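Local coordinates for xylanase and alpha-amylase inhibitor protein (Scadoxus multiflorus, PDB 3MU7) that probably inhibits xylanase and alpha-amylase, using a TIM-barrel scaffold related to the glycosyl hydrolases of family 18, at residues 6-11 / 250-255; 72-77 / 121-126; 90-95 / 134-139; 153-158 / 176-181; 157-162 / 184-189. One frame throughout, in Å; residues are numbered along the deposited sequence.

Interaction 1 (6-11 / 250-255)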
# COMPACT_ATOMS: atom_id res chain seq x y z
N ALA A 6 -1.60 3.21 -7.72
CA ALA A 6 -1.72 2.11 -6.77
C ALA A 6 -3.06 2.26 -6.06
O ALA A 6 -3.48 3.37 -5.75
CB ALA A 6 -0.59 2.15 -5.77
N VAL A 7 -3.74 1.15 -5.80
CA VAL A 7 -5.02 1.23 -5.10
C VAL A 7 -5.11 0.14 -4.04
O VAL A 7 -4.67 -1.00 -4.27
CB VAL A 7 -6.21 1.16 -6.11
CG1 VAL A 7 -6.34 -0.21 -6.75
CG2 VAL A 7 -7.52 1.59 -5.44
N TYR A 8 -5.67 0.48 -2.89
CA TYR A 8 -5.98 -0.52 -1.88
C TYR A 8 -7.28 -1.24 -2.23
O TYR A 8 -8.26 -0.61 -2.65
CB TYR A 8 -6.08 0.11 -0.50
CG TYR A 8 -4.73 0.32 0.15
CD1 TYR A 8 -4.04 1.53 -0.00
CD2 TYR A 8 -4.15 -0.68 0.92
CE1 TYR A 8 -2.80 1.72 0.60
CE2 TYR A 8 -2.91 -0.49 1.54
CZ TYR A 8 -2.25 0.71 1.37
OH TYR A 8 -1.03 0.94 1.97
N TRP A 9 -7.26 -2.55 -2.02
CA TRP A 9 -8.41 -3.41 -2.25
C TRP A 9 -8.61 -4.26 -0.99
O TRP A 9 -7.65 -4.54 -0.27
CB TRP A 9 -8.17 -4.31 -3.47
CG TRP A 9 -9.35 -5.15 -3.82
CD1 TRP A 9 -10.35 -4.82 -4.69
CD2 TRP A 9 -9.69 -6.44 -3.29
NE1 TRP A 9 -11.29 -5.83 -4.74
CE2 TRP A 9 -10.91 -6.83 -3.89
CE3 TRP A 9 -9.07 -7.31 -2.38
CZ2 TRP A 9 -11.53 -8.04 -3.59
CZ3 TRP A 9 -9.70 -8.51 -2.08
CH2 TRP A 9 -10.91 -8.87 -2.70
N GLY A 10 -9.85 -4.65 -0.71
CA GLY A 10 -10.14 -5.57 0.38
C GLY A 10 -10.92 -4.97 1.53
O GLY A 10 -11.15 -5.65 2.53
N GLN A 11 -11.35 -3.72 1.36
CA GLN A 11 -11.96 -2.92 2.43
C GLN A 11 -13.47 -3.06 2.59
O GLN A 11 -14.03 -2.51 3.53
CB GLN A 11 -11.59 -1.44 2.26
CG GLN A 11 -10.11 -1.13 2.52
CD GLN A 11 -9.17 -1.74 1.48
OE1 GLN A 11 -9.30 -1.48 0.28
NE2 GLN A 11 -8.21 -2.53 1.94
N GLY A 250 3.66 8.43 -9.05
CA GLY A 250 2.25 8.43 -9.43
C GLY A 250 1.40 8.72 -8.21
O GLY A 250 1.85 9.42 -7.29
N ILE A 251 0.17 8.22 -8.21
CA ILE A 251 -0.71 8.38 -7.06
C ILE A 251 -1.16 7.04 -6.50
O ILE A 251 -1.14 6.02 -7.19
CB ILE A 251 -1.95 9.27 -7.34
CG1 ILE A 251 -2.87 8.63 -8.39
CG2 ILE A 251 -1.52 10.70 -7.73
CD1 ILE A 251 -4.21 9.33 -8.56
N MET A 252 -1.54 7.06 -5.23
CA MET A 252 -2.19 5.94 -4.58
C MET A 252 -3.60 6.40 -4.20
O MET A 252 -3.79 7.57 -3.84
CB MET A 252 -1.38 5.48 -3.37
CG MET A 252 -2.04 4.39 -2.51
SD MET A 252 -3.20 5.01 -1.27
CE MET A 252 -2.08 5.51 0.03
N LEU A 253 -4.57 5.50 -4.30
CA LEU A 253 -5.95 5.82 -3.94
C LEU A 253 -6.47 4.94 -2.82
O LEU A 253 -6.38 3.70 -2.87
CB LEU A 253 -6.87 5.72 -5.17
CG LEU A 253 -6.64 6.78 -6.24
CD1 LEU A 253 -7.48 6.47 -7.46
CD2 LEU A 253 -6.96 8.18 -5.73
N TRP A 254 -7.06 5.61 -1.85
CA TRP A 254 -7.78 4.96 -0.77
C TRP A 254 -9.27 5.19 -1.08
O TRP A 254 -9.76 6.27 -0.88
CB TRP A 254 -7.42 5.62 0.58
CG TRP A 254 -8.17 4.90 1.71
CD1 TRP A 254 -9.32 5.26 2.30
CD2 TRP A 254 -7.78 3.67 2.30
NE1 TRP A 254 -9.67 4.31 3.25
CE2 TRP A 254 -8.74 3.32 3.25
CE3 TRP A 254 -6.68 2.84 2.14
CZ2 TRP A 254 -8.64 2.15 4.02
CZ3 TRP A 254 -6.59 1.70 2.85
CH2 TRP A 254 -7.56 1.37 3.82
N ASP A 255 -9.97 4.22 -1.65
CA ASP A 255 -9.57 2.85 -1.91
C ASP A 255 -10.51 2.33 -3.05
O ASP A 255 -11.37 3.01 -3.48
CB ASP A 255 -9.73 1.93 -0.68
CG ASP A 255 -11.14 1.99 -0.08
OD1 ASP A 255 -12.09 2.30 -0.73
OD2 ASP A 255 -11.21 1.76 1.10
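The Tyr8 ring has Trp254 over one face and Met252 at its edge. Trp254 CZ3 comes within 3.6 Å of Tyr8 CG, shifted toward the rim of the phenol. The two ring systems meet obliquely, with planes 58° apart. Met252 SD lies in the plane of the tyrosine, 3.8 Å from Tyr8 CD1, which makes a Met-aromatic contact. The methionine chain bends at chi2 (-85°) and again at chi3, and these turns fold the sulfur in beside the ring. One face of the Trp254 indole carries OD2 of its own neighbour Asp255, and Gln11 CG touches Trp254 CH2 at 3.8 Å. Tyr8, Met252 and Trp254 sit on strands 5-9 and 248-254, the first and last of the TIM barrel, whose parallel pairing closes the cylinder; Gln11 and Asp255 lie just beyond. The backbone ladder runs from Ala6 N to Ile251 O (2.9 Å), then from Leu253 N to Ala6 O (2.8 Å). A longer bond of 3.3 Å follows, from Tyr8 N to Leu253 O. Ala6 and Met252 share one face of the sheet. Val7 and Leu253 share the other, where Val7 CG2 packs on Leu253 CB at 4.2 Å and helix 264-269 lies against Leu253. Tyr8 OH bonds to Asp122 and His124. With an alanine in place of Tyr8, Asp122 and His124 would probably lose this shared hydroxyl, and a gap would open between Met252 SD and the Trp254 ring. The Trp254-Asp255 peptide bond is cis, as in many family 18 enzymes. Asp255 then N-caps the following helix, with OD1 on Trp258 N.

Interaction 2 (72-77 / 121-126)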
# COMPACT_ATOMS: atom_id res chain seq x y z
N LEU A 72 0.47 -7.71 -0.64
CA LEU A 72 -0.25 -7.86 0.61
C LEU A 72 0.22 -6.78 1.57
O LEU A 72 1.43 -6.59 1.78
CB LEU A 72 0.01 -9.22 1.26
CG LEU A 72 -0.60 -9.46 2.65
CD1 LEU A 72 -2.12 -9.43 2.62
CD2 LEU A 72 -0.08 -10.76 3.25
N SER A 73 -0.74 -6.08 2.16
CA SER A 73 -0.44 -5.06 3.14
C SER A 73 -0.55 -5.60 4.56
O SER A 73 -1.56 -6.22 4.93
CB SER A 73 -1.37 -3.87 2.95
OG SER A 73 -0.99 -2.78 3.77
N ILE A 74 0.50 -5.36 5.34
CA ILE A 74 0.52 -5.71 6.76
C ILE A 74 0.17 -4.49 7.60
O ILE A 74 0.53 -3.35 7.26
CB ILE A 74 1.87 -6.34 7.20
CG1 ILE A 74 3.03 -5.37 7.01
CG2 ILE A 74 2.10 -7.66 6.44
CD1 ILE A 74 4.34 -5.86 7.62
N GLY A 75 -0.59 -4.72 8.65
CA GLY A 75 -1.01 -3.70 9.63
C GLY A 75 -2.40 -3.20 9.25
O GLY A 75 -3.30 -3.92 9.30
N GLY A 76 -2.49 -1.96 8.82
CA GLY A 76 -3.74 -1.34 8.44
C GLY A 76 -4.14 -0.21 9.40
O GLY A 76 -3.45 0.05 10.36
N PRO A 77 -5.26 0.45 9.10
CA PRO A 77 -5.66 1.62 9.88
C PRO A 77 -5.74 1.34 11.37
O PRO A 77 -5.39 2.21 12.18
CB PRO A 77 -7.02 1.98 9.30
CG PRO A 77 -6.97 1.47 7.91
CD PRO A 77 -6.14 0.23 7.94
N ILE A 121 5.22 -6.94 -0.40
CA ILE A 121 4.61 -6.64 0.89
C ILE A 121 4.60 -5.14 1.12
O ILE A 121 5.62 -4.47 0.92
CB ILE A 121 5.40 -7.32 2.06
CG1 ILE A 121 5.51 -8.85 1.86
CG2 ILE A 121 4.80 -6.95 3.42
CD1 ILE A 121 4.19 -9.59 1.84
N ASP A 122 3.45 -4.65 1.55
CA ASP A 122 3.24 -3.24 1.86
C ASP A 122 3.16 -3.04 3.37
O ASP A 122 2.36 -3.69 4.04
CB ASP A 122 1.95 -2.77 1.19
CG ASP A 122 1.58 -1.35 1.53
OD1 ASP A 122 2.34 -0.43 1.17
OD2 ASP A 122 0.50 -1.16 2.14
N PHE A 123 3.99 -2.15 3.90
CA PHE A 123 4.03 -1.85 5.34
C PHE A 123 3.06 -0.69 5.62
O PHE A 123 3.42 0.48 5.45
CB PHE A 123 5.43 -1.41 5.77
CG PHE A 123 6.43 -2.53 5.97
CD1 PHE A 123 7.26 -2.52 7.09
CD2 PHE A 123 6.59 -3.55 5.03
CE1 PHE A 123 8.23 -3.51 7.28
CE2 PHE A 123 7.55 -4.55 5.23
CZ PHE A 123 8.37 -4.53 6.35
N HIS A 124 1.85 -1.01 6.04
CA HIS A 124 0.85 0.02 6.39
C HIS A 124 0.76 0.07 7.92
O HIS A 124 -0.30 -0.16 8.52
CB HIS A 124 -0.49 -0.30 5.73
CG HIS A 124 -1.49 0.83 5.75
ND1 HIS A 124 -1.93 1.43 4.59
CD2 HIS A 124 -2.14 1.44 6.76
CE1 HIS A 124 -2.81 2.37 4.89
NE2 HIS A 124 -2.96 2.40 6.20
N ILE A 125 1.88 0.39 8.55
CA ILE A 125 2.00 0.38 10.01
C ILE A 125 1.56 1.72 10.56
O ILE A 125 2.24 2.73 10.35
CB ILE A 125 3.45 0.03 10.45
CG1 ILE A 125 3.93 -1.28 9.79
CG2 ILE A 125 3.55 -0.01 11.97
CD1 ILE A 125 2.99 -2.48 9.95
N GLU A 126 0.43 1.71 11.26
CA GLU A 126 -0.23 2.93 11.68
C GLU A 126 -0.11 3.18 13.19
O GLU A 126 -0.52 4.24 13.67
CB GLU A 126 -1.70 2.90 11.24
CG GLU A 126 -2.42 4.25 11.28
CD GLU A 126 -1.90 5.27 10.24
OE1 GLU A 126 -1.92 4.95 9.01
OE2 GLU A 126 -1.52 6.36 10.64
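Ser73 and Asp122 meet because both first torsions are extended: Ser73 OG (chi1 -172°) and Asp122 CG (chi1 175°) each lie opposite their own backbone N. The serine hydroxyl donates to Asp122 OD2 over 2.7 Å. It reaches the carboxylate on its anti side, 17° out of the plane. Ser73 OG also rests against His124 CB at 3.2 Å. Asp122 has further partners: Tyr8 OH on OD2, and Thr153 OG1 with Trp178 NE1 on OD1. Four bonds thus grip this buried carboxylate and hold its rotation. If the carboxylate were cut back to an alanine, Ser73 OG would probably lose its acceptor and turn freely, and Tyr8, Thr153 and Trp178 would be left without this partner. The two strands are neighbours in the parallel barrel, and Asp122 to Glu126 occupy the DxDxE signature of family 18 chitinases. His124 stands where that signature has its second aspartate, which is consistent with an inhibitor rather than a chitinase. The ladder binds Asp122 N to Leu72 O (2.8 Å), Ile74 N to Asp122 O, His124 N to Ile74 O and Gly76 N to His124 O (2.9 Å). On the opposite face of the sheet, Ile74 CD1 stands over the centre of the Phe123 ring, 4.1 Å from Phe123 CD2, as a CH-pi contact. Ile74 CG2 meets Ile121 CG2 at 4.1 Å, the two chains crossing near a right angle. Helix 133-144 covers Ile74 and Phe123 through Leu136. At Gly75 a CB would clash with His124 O.

Interaction 3 (90-95 / 134-139)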
# COMPACT_ATOMS: atom_id res chain seq x y z
N ASN A 90 11.17 -12.03 13.05
CA ASN A 90 11.58 -13.26 12.38
C ASN A 90 10.35 -14.07 11.95
O ASN A 90 10.23 -14.49 10.81
CB ASN A 90 12.45 -14.08 13.35
CG ASN A 90 13.05 -15.37 12.73
OD1 ASN A 90 13.44 -15.41 11.55
ND2 ASN A 90 13.26 -16.38 13.59
N ASP A 91 9.44 -14.26 12.89
CA ASP A 91 8.25 -15.07 12.66
C ASP A 91 7.40 -14.51 11.53
O ASP A 91 6.96 -15.25 10.65
CB ASP A 91 7.41 -15.16 13.93
CG ASP A 91 8.10 -15.93 15.04
OD1 ASP A 91 9.09 -16.62 14.76
OD2 ASP A 91 7.63 -15.81 16.19
N LEU A 92 7.15 -13.21 11.57
CA LEU A 92 6.35 -12.61 10.53
C LEU A 92 7.06 -12.66 9.17
O LEU A 92 6.43 -12.96 8.16
CB LEU A 92 5.95 -11.18 10.89
CG LEU A 92 4.99 -10.48 9.92
CD1 LEU A 92 3.70 -11.28 9.73
CD2 LEU A 92 4.66 -9.07 10.41
N ALA A 93 8.37 -12.40 9.15
CA ALA A 93 9.12 -12.46 7.90
C ALA A 93 9.03 -13.84 7.25
O ALA A 93 8.76 -13.96 6.06
CB ALA A 93 10.57 -12.07 8.12
N VAL A 94 9.25 -14.89 8.05
CA VAL A 94 9.21 -16.26 7.54
C VAL A 94 7.80 -16.63 7.08
O VAL A 94 7.62 -17.21 6.01
CB VAL A 94 9.75 -17.26 8.58
CG1 VAL A 94 9.50 -18.71 8.17
CG2 VAL A 94 11.25 -17.03 8.79
N TYR A 95 6.81 -16.26 7.88
CA TYR A 95 5.41 -16.53 7.53
C TYR A 95 5.05 -15.90 6.19
O TYR A 95 4.46 -16.55 5.33
CB TYR A 95 4.50 -16.00 8.64
CG TYR A 95 3.03 -15.98 8.30
CD1 TYR A 95 2.25 -17.14 8.40
CD2 TYR A 95 2.41 -14.80 7.89
CE1 TYR A 95 0.89 -17.12 8.08
CE2 TYR A 95 1.06 -14.78 7.59
CZ TYR A 95 0.31 -15.93 7.68
OH TYR A 95 -1.02 -15.88 7.37
N GLN A 134 12.19 -2.47 11.52
CA GLN A 134 13.45 -2.45 10.80
C GLN A 134 14.00 -3.87 10.61
O GLN A 134 14.41 -4.23 9.52
CB GLN A 134 14.48 -1.54 11.49
CG GLN A 134 15.86 -1.52 10.81
CD GLN A 134 15.87 -0.83 9.45
OE1 GLN A 134 14.88 -0.25 9.01
NE2 GLN A 134 17.01 -0.89 8.78
N LEU A 135 13.98 -4.67 11.67
CA LEU A 135 14.41 -6.07 11.56
C LEU A 135 13.52 -6.87 10.60
O LEU A 135 14.03 -7.65 9.81
CB LEU A 135 14.46 -6.74 12.94
CG LEU A 135 14.91 -8.21 12.98
CD1 LEU A 135 16.30 -8.42 12.38
CD2 LEU A 135 14.86 -8.74 14.40
N LEU A 136 12.21 -6.66 10.66
CA LEU A 136 11.30 -7.31 9.72
C LEU A 136 11.69 -6.97 8.28
O LEU A 136 11.81 -7.86 7.44
CB LEU A 136 9.86 -6.89 9.99
CG LEU A 136 8.83 -7.39 8.97
CD1 LEU A 136 8.71 -8.91 9.01
CD2 LEU A 136 7.48 -6.76 9.23
N ALA A 137 11.89 -5.68 8.01
CA ALA A 137 12.31 -5.25 6.68
C ALA A 137 13.67 -5.85 6.31
O ALA A 137 13.86 -6.27 5.18
CB ALA A 137 12.35 -3.73 6.58
N ASN A 138 14.60 -5.90 7.27
CA ASN A 138 15.91 -6.49 7.01
C ASN A 138 15.82 -7.95 6.58
O ASN A 138 16.50 -8.37 5.65
CB ASN A 138 16.82 -6.39 8.23
CG ASN A 138 17.34 -4.99 8.48
OD1 ASN A 138 17.28 -4.12 7.63
ND2 ASN A 138 17.88 -4.79 9.66
N ILE A 139 14.98 -8.71 7.26
CA ILE A 139 14.85 -10.12 6.95
C ILE A 139 14.14 -10.33 5.61
O ILE A 139 14.59 -11.12 4.78
CB ILE A 139 14.19 -10.92 8.10
CG1 ILE A 139 15.00 -10.76 9.40
CG2 ILE A 139 14.08 -12.40 7.72
CD1 ILE A 139 14.33 -11.34 10.63
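Two outer helices of the TIM barrel, 86-101 and 133-144, pack side by side here through Leu92, Ala93, Leu136 and Ile139. They run broadly the same way, their short axes 8.8 Å apart at an angle of 34°. Ala93 is the point of closest backbone approach. Its small CB lets the helices draw near and touches two side chains. Ile139 CG2 comes to 3.5 Å from Ala93 CB, and Leu136 CD1 lies 3.8 Å from the same methyl. Leu136 CD1 also presses on the Ala93 backbone, 3.5 Å from Ala93 N. The other branch of this leucine turns elsewhere: Leu136 CD2 meets Leu92 CD2 at 3.8 Å, the two leucines crossing at a slant. Both extend their CG away from the backbone N, Leu136 with chi1 at 174°, which lets its fork straddle Leu92 and Ala93. Toward the outer side, Ile139 CD1 lies on the main chain at Asn90 CA, 3.8 Å away. The side chains meet by apolar packing alone, without hydrogen bonds between the two segments. Leu92 also touches Leu35 of strand 29-37 and Phe38, which sets the inner edge of the contact against the sheet. Such pairs of helices, running broadly the same way outside the strands, form the outer layer of an alpha/beta barrel.

Interaction 4 (153-158 / 176-181)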
# COMPACT_ATOMS: atom_id res chain seq x y z
N THR A 153 7.07 -2.08 0.03
CA THR A 153 6.52 -0.72 -0.03
C THR A 153 6.06 -0.29 1.35
O THR A 153 5.94 -1.12 2.25
CB THR A 153 5.36 -0.62 -1.04
OG1 THR A 153 4.28 -1.44 -0.60
CG2 THR A 153 5.78 -1.07 -2.43
N ALA A 154 5.84 1.01 1.52
CA ALA A 154 5.36 1.54 2.80
C ALA A 154 4.31 2.62 2.59
O ALA A 154 4.31 3.32 1.56
CB ALA A 154 6.52 2.08 3.63
N ALA A 155 3.43 2.77 3.58
CA ALA A 155 2.33 3.72 3.54
C ALA A 155 2.36 4.63 4.77
O ALA A 155 1.49 4.53 5.64
CB ALA A 155 1.00 2.99 3.46
N PRO A 156 3.37 5.51 4.86
CA PRO A 156 3.44 6.41 6.01
C PRO A 156 2.33 7.46 5.99
O PRO A 156 1.73 7.74 4.94
CB PRO A 156 4.80 7.08 5.83
CG PRO A 156 4.99 7.10 4.34
CD PRO A 156 4.45 5.78 3.89
N GLN A 157 2.09 8.05 7.16
CA GLN A 157 1.31 9.28 7.24
C GLN A 157 2.14 10.45 6.71
O GLN A 157 3.33 10.29 6.41
CB GLN A 157 0.86 9.50 8.68
CG GLN A 157 -0.19 8.50 9.14
CD GLN A 157 -0.61 8.76 10.56
OE1 GLN A 157 -1.55 9.52 10.81
NE2 GLN A 157 0.07 8.12 11.51
N CYS A 158 1.53 11.62 6.56
CA CYS A 158 2.18 12.67 5.77
C CYS A 158 3.12 13.64 6.50
O CYS A 158 3.69 14.51 5.86
CB CYS A 158 1.18 13.42 4.88
SG CYS A 158 -0.25 14.17 5.66
N ALA A 176 9.11 1.57 -3.10
CA ALA A 176 8.18 2.67 -3.30
C ALA A 176 7.50 2.96 -1.98
O ALA A 176 7.36 2.09 -1.13
CB ALA A 176 7.14 2.33 -4.35
N ILE A 177 7.11 4.21 -1.83
CA ILE A 177 6.25 4.58 -0.72
C ILE A 177 5.07 5.37 -1.26
O ILE A 177 5.21 6.09 -2.26
CB ILE A 177 6.99 5.37 0.38
CG1 ILE A 177 7.29 6.79 -0.06
CG2 ILE A 177 8.24 4.60 0.85
CD1 ILE A 177 7.89 7.63 1.03
N TRP A 178 3.91 5.20 -0.65
CA TRP A 178 2.75 6.05 -0.93
C TRP A 178 2.42 6.76 0.36
O TRP A 178 2.07 6.14 1.37
CB TRP A 178 1.53 5.27 -1.45
CG TRP A 178 1.68 3.79 -1.38
CD1 TRP A 178 1.48 2.99 -0.29
CD2 TRP A 178 2.09 2.91 -2.44
NE1 TRP A 178 1.74 1.68 -0.61
CE2 TRP A 178 2.12 1.60 -1.92
CE3 TRP A 178 2.44 3.11 -3.79
CZ2 TRP A 178 2.47 0.49 -2.70
CZ3 TRP A 178 2.80 2.01 -4.56
CH2 TRP A 178 2.81 0.72 -4.01
N VAL A 179 2.57 8.08 0.33
CA VAL A 179 2.33 8.90 1.50
C VAL A 179 0.84 9.21 1.60
O VAL A 179 0.22 9.61 0.61
CB VAL A 179 3.15 10.21 1.41
CG1 VAL A 179 2.92 11.07 2.63
CG2 VAL A 179 4.64 9.92 1.24
N GLN A 180 0.27 9.03 2.78
CA GLN A 180 -1.14 9.30 2.99
C GLN A 180 -1.38 10.79 3.18
O GLN A 180 -1.26 11.30 4.30
CB GLN A 180 -1.67 8.54 4.20
CG GLN A 180 -1.51 7.04 4.14
CD GLN A 180 -2.00 6.40 5.41
OE1 GLN A 180 -3.17 6.55 5.77
NE2 GLN A 180 -1.13 5.69 6.11
N PHE A 181 -1.69 11.48 2.09
CA PHE A 181 -2.04 12.90 2.19
C PHE A 181 -3.52 13.06 2.51
O PHE A 181 -4.28 13.67 1.76
CB PHE A 181 -1.62 13.64 0.91
CG PHE A 181 -0.13 13.68 0.70
CD1 PHE A 181 0.68 14.47 1.50
CD2 PHE A 181 0.46 12.94 -0.32
CE1 PHE A 181 2.05 14.51 1.30
CE2 PHE A 181 1.83 12.99 -0.53
CZ PHE A 181 2.63 13.78 0.28
O HOH W 1 -1.43 11.06 7.09
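The segments from Thr153 and from Ala176 run nearly parallel, 25° apart end to end, with Ala154 N bonded to Ala176 O and Trp178 N to Ala154 O. Gln180 N to Pro156 O (2.9 Å) continues the pairing beyond the first strand. The glutamine side chain adds another link. Its NE2 gives a proton to Ala155 O at 2.9 Å, coming from above the carbonyl plane, and also bonds to Glu126 OE1. Trp178 lies along the first segment. Its CZ2 reaches Thr153 OG1 at 3.4 Å, while Ala155 CB sits at the indole edge, in plane, 3.8 Å from Trp178 CD1. The tryptophan chi1 is nearly eclipsed at 9°, a strained setting that carries the indole over toward Thr153. Both Trp178 NE1 and Thr153 OG1 end on Asp122. Trp178 O is buried without a hydrogen-bond partner, though Ala155 CA lies 3.3 Å from it in a CA-H...O contact. At the far end, Cys158 CB packs on Val179 CG1 (3.7 Å) and against Phe181 CD1 (3.6 Å). A water joins Cys158 N to Gln180 O at 2.8 Å from the latter. Trp204 of helix 195-207 covers Pro156 and Val179, on the face away from the Trp178 indole. The arrangement belongs to the beta-alpha-beta unit of strand 151-154, helix 166-170 and strand 176-180, a building block of the TIM barrel.

Interaction 5 (157-162 / 184-189)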
# COMPACT_ATOMS: atom_id res chain seq x y z
N GLN A 157 2.09 8.05 7.16
CA GLN A 157 1.31 9.28 7.24
C GLN A 157 2.14 10.45 6.71
O GLN A 157 3.33 10.29 6.41
CB GLN A 157 0.86 9.50 8.68
CG GLN A 157 -0.19 8.50 9.14
CD GLN A 157 -0.61 8.76 10.56
OE1 GLN A 157 -1.55 9.52 10.81
NE2 GLN A 157 0.07 8.12 11.51
N CYS A 158 1.53 11.62 6.56
CA CYS A 158 2.18 12.67 5.77
C CYS A 158 3.12 13.64 6.50
O CYS A 158 3.69 14.51 5.86
CB CYS A 158 1.18 13.42 4.88
SG CYS A 158 -0.25 14.17 5.66
N VAL A 159 3.29 13.47 7.80
CA VAL A 159 4.27 14.29 8.51
C VAL A 159 5.63 13.60 8.46
O VAL A 159 5.78 12.46 8.93
CB VAL A 159 3.88 14.59 9.97
CG1 VAL A 159 4.87 15.56 10.59
CG2 VAL A 159 2.48 15.19 10.05
N TYR A 160 6.61 14.27 7.88
CA TYR A 160 7.95 13.72 7.73
C TYR A 160 8.83 14.09 8.94
O TYR A 160 8.91 15.26 9.31
CB TYR A 160 8.61 14.24 6.45
CG TYR A 160 9.90 13.53 6.19
CD1 TYR A 160 9.93 12.38 5.40
CD2 TYR A 160 11.09 13.95 6.78
CE1 TYR A 160 11.11 11.69 5.19
CE2 TYR A 160 12.27 13.28 6.58
CZ TYR A 160 12.27 12.14 5.79
OH TYR A 160 13.45 11.46 5.58
N PRO A 161 9.54 13.11 9.55
CA PRO A 161 9.56 11.67 9.26
C PRO A 161 8.43 10.98 10.01
O PRO A 161 8.00 11.43 11.07
CB PRO A 161 10.91 11.23 9.82
CG PRO A 161 11.18 12.17 10.95
CD PRO A 161 10.54 13.48 10.57
N ASP A 162 7.94 9.88 9.44
CA ASP A 162 6.81 9.18 10.01
C ASP A 162 7.17 8.52 11.36
O ASP A 162 8.20 7.89 11.47
CB ASP A 162 6.31 8.13 9.02
CG ASP A 162 5.06 7.44 9.50
OD1 ASP A 162 5.19 6.36 10.09
OD2 ASP A 162 3.97 8.02 9.33
N ASN A 184 -5.16 14.14 7.96
CA ASN A 184 -4.05 14.87 8.54
C ASN A 184 -4.02 16.26 7.91
O ASN A 184 -3.23 16.51 7.00
CB ASN A 184 -2.74 14.12 8.23
CG ASN A 184 -1.76 14.14 9.37
OD1 ASN A 184 -1.78 15.04 10.22
ND2 ASN A 184 -0.88 13.14 9.41
N PRO A 185 -4.89 17.18 8.37
CA PRO A 185 -5.01 18.49 7.71
C PRO A 185 -3.70 19.28 7.58
O PRO A 185 -3.52 20.02 6.61
CB PRO A 185 -6.02 19.24 8.59
CG PRO A 185 -6.88 18.16 9.13
CD PRO A 185 -5.94 17.00 9.39
N GLN A 186 -2.77 19.08 8.52
CA GLN A 186 -1.50 19.79 8.50
C GLN A 186 -0.62 19.49 7.28
O GLN A 186 0.26 20.28 6.95
CB GLN A 186 -0.72 19.53 9.78
CG GLN A 186 -0.20 18.10 9.93
CD GLN A 186 0.31 17.82 11.32
OE1 GLN A 186 1.01 18.64 11.91
NE2 GLN A 186 -0.05 16.67 11.86
N CYS A 187 -0.85 18.35 6.62
CA CYS A 187 -0.03 17.98 5.45
C CYS A 187 -0.86 17.52 4.25
O CYS A 187 -0.31 16.95 3.30
CB CYS A 187 1.04 16.94 5.82
SG CYS A 187 0.52 15.58 6.89
N SER A 188 -2.15 17.81 4.27
CA SER A 188 -3.07 17.41 3.21
C SER A 188 -3.76 18.62 2.60
O SER A 188 -3.64 19.74 3.10
CB SER A 188 -4.12 16.45 3.76
OG SER A 188 -3.51 15.38 4.45
N TYR A 189 -4.49 18.39 1.51
CA TYR A 189 -5.35 19.41 0.98
C TYR A 189 -6.39 19.81 2.02
O TYR A 189 -7.01 19.01 2.58
CB TYR A 189 -6.04 18.94 -0.31
CG TYR A 189 -6.79 20.04 -1.03
CD1 TYR A 189 -6.12 21.03 -1.72
CD2 TYR A 189 -8.16 20.08 -1.01
CE1 TYR A 189 -6.82 22.06 -2.38
CE2 TYR A 189 -8.83 21.09 -1.70
CZ TYR A 189 -8.14 22.06 -2.33
OH TYR A 189 -8.83 23.04 -3.01
O HOH W 1 -1.43 11.06 7.09
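Asn184, whose CB lies 3.6 Å from Cys158 SG, has its carbonyl oxygen gripped by two donors. Ser188 OG reaches Asn184 O at 2.8 Å, and Cys187 N reaches it at 3.0 Å. They come from opposite faces of the carbonyl plane. The bond from Cys187 N closes a tight turn at 184-187. This turn belongs to a loop at the end of barrel strand 176-180, and a disulfide joins it to the loop that follows strand 151-154. The bridge links Cys158 SG to Cys187 SG at 2.0 Å, with chi3 at 75°. In Cys187 the sulfur stands between the backbone N and the carbonyl carbon (chi1 44°), and this brings it up to the first loop. Ser188 OG is close to the bridge as well, 3.7 Å from Cys158 SG. The Asn184 amide works on two sides. Its ND2 donates to the ordered water that Cys158 N also bonds, and its OD1 takes a proton from Gln186 NE2 at 2.9 Å. That second bond is nearly straight and lies in the amide plane of the glutamine, which probably limits rotation of the Gln186 amide next to Val159. In the first loop, Asp162 OD2 accepts from Gln157 N, from above the carboxylate plane. Cys158 O is taken by Trp204 NE1 of helix 195-207, and Ala200 of the same helix touches Cys187. Val159, itself exposed, packs its CG2 on Cys187 SG at 3.7 Å. It crosses Gln186 near a right angle, and Val159 CG2 rests 3.4 Å from Gln186 NE2.

Interactions 1, 2 and 4 lie in the barrel sheet and are joined through its interior. One buried aspartate of interaction 2 ties all three together. Here parallel backbone ladders combine with buried polar groups. Interaction 3 lies further out, its centre about 18 Å from the centre of the chain, and its side chains meet by apolar packing. It touches interaction 2 where Leu136 packs on Ile74 and Phe123. Interaction 5 is partly exposed and relies on a covalent bridge and water. It shares Gln157 and Cys158 with interaction 4, joining by a disulfide the loops that follow those two strands.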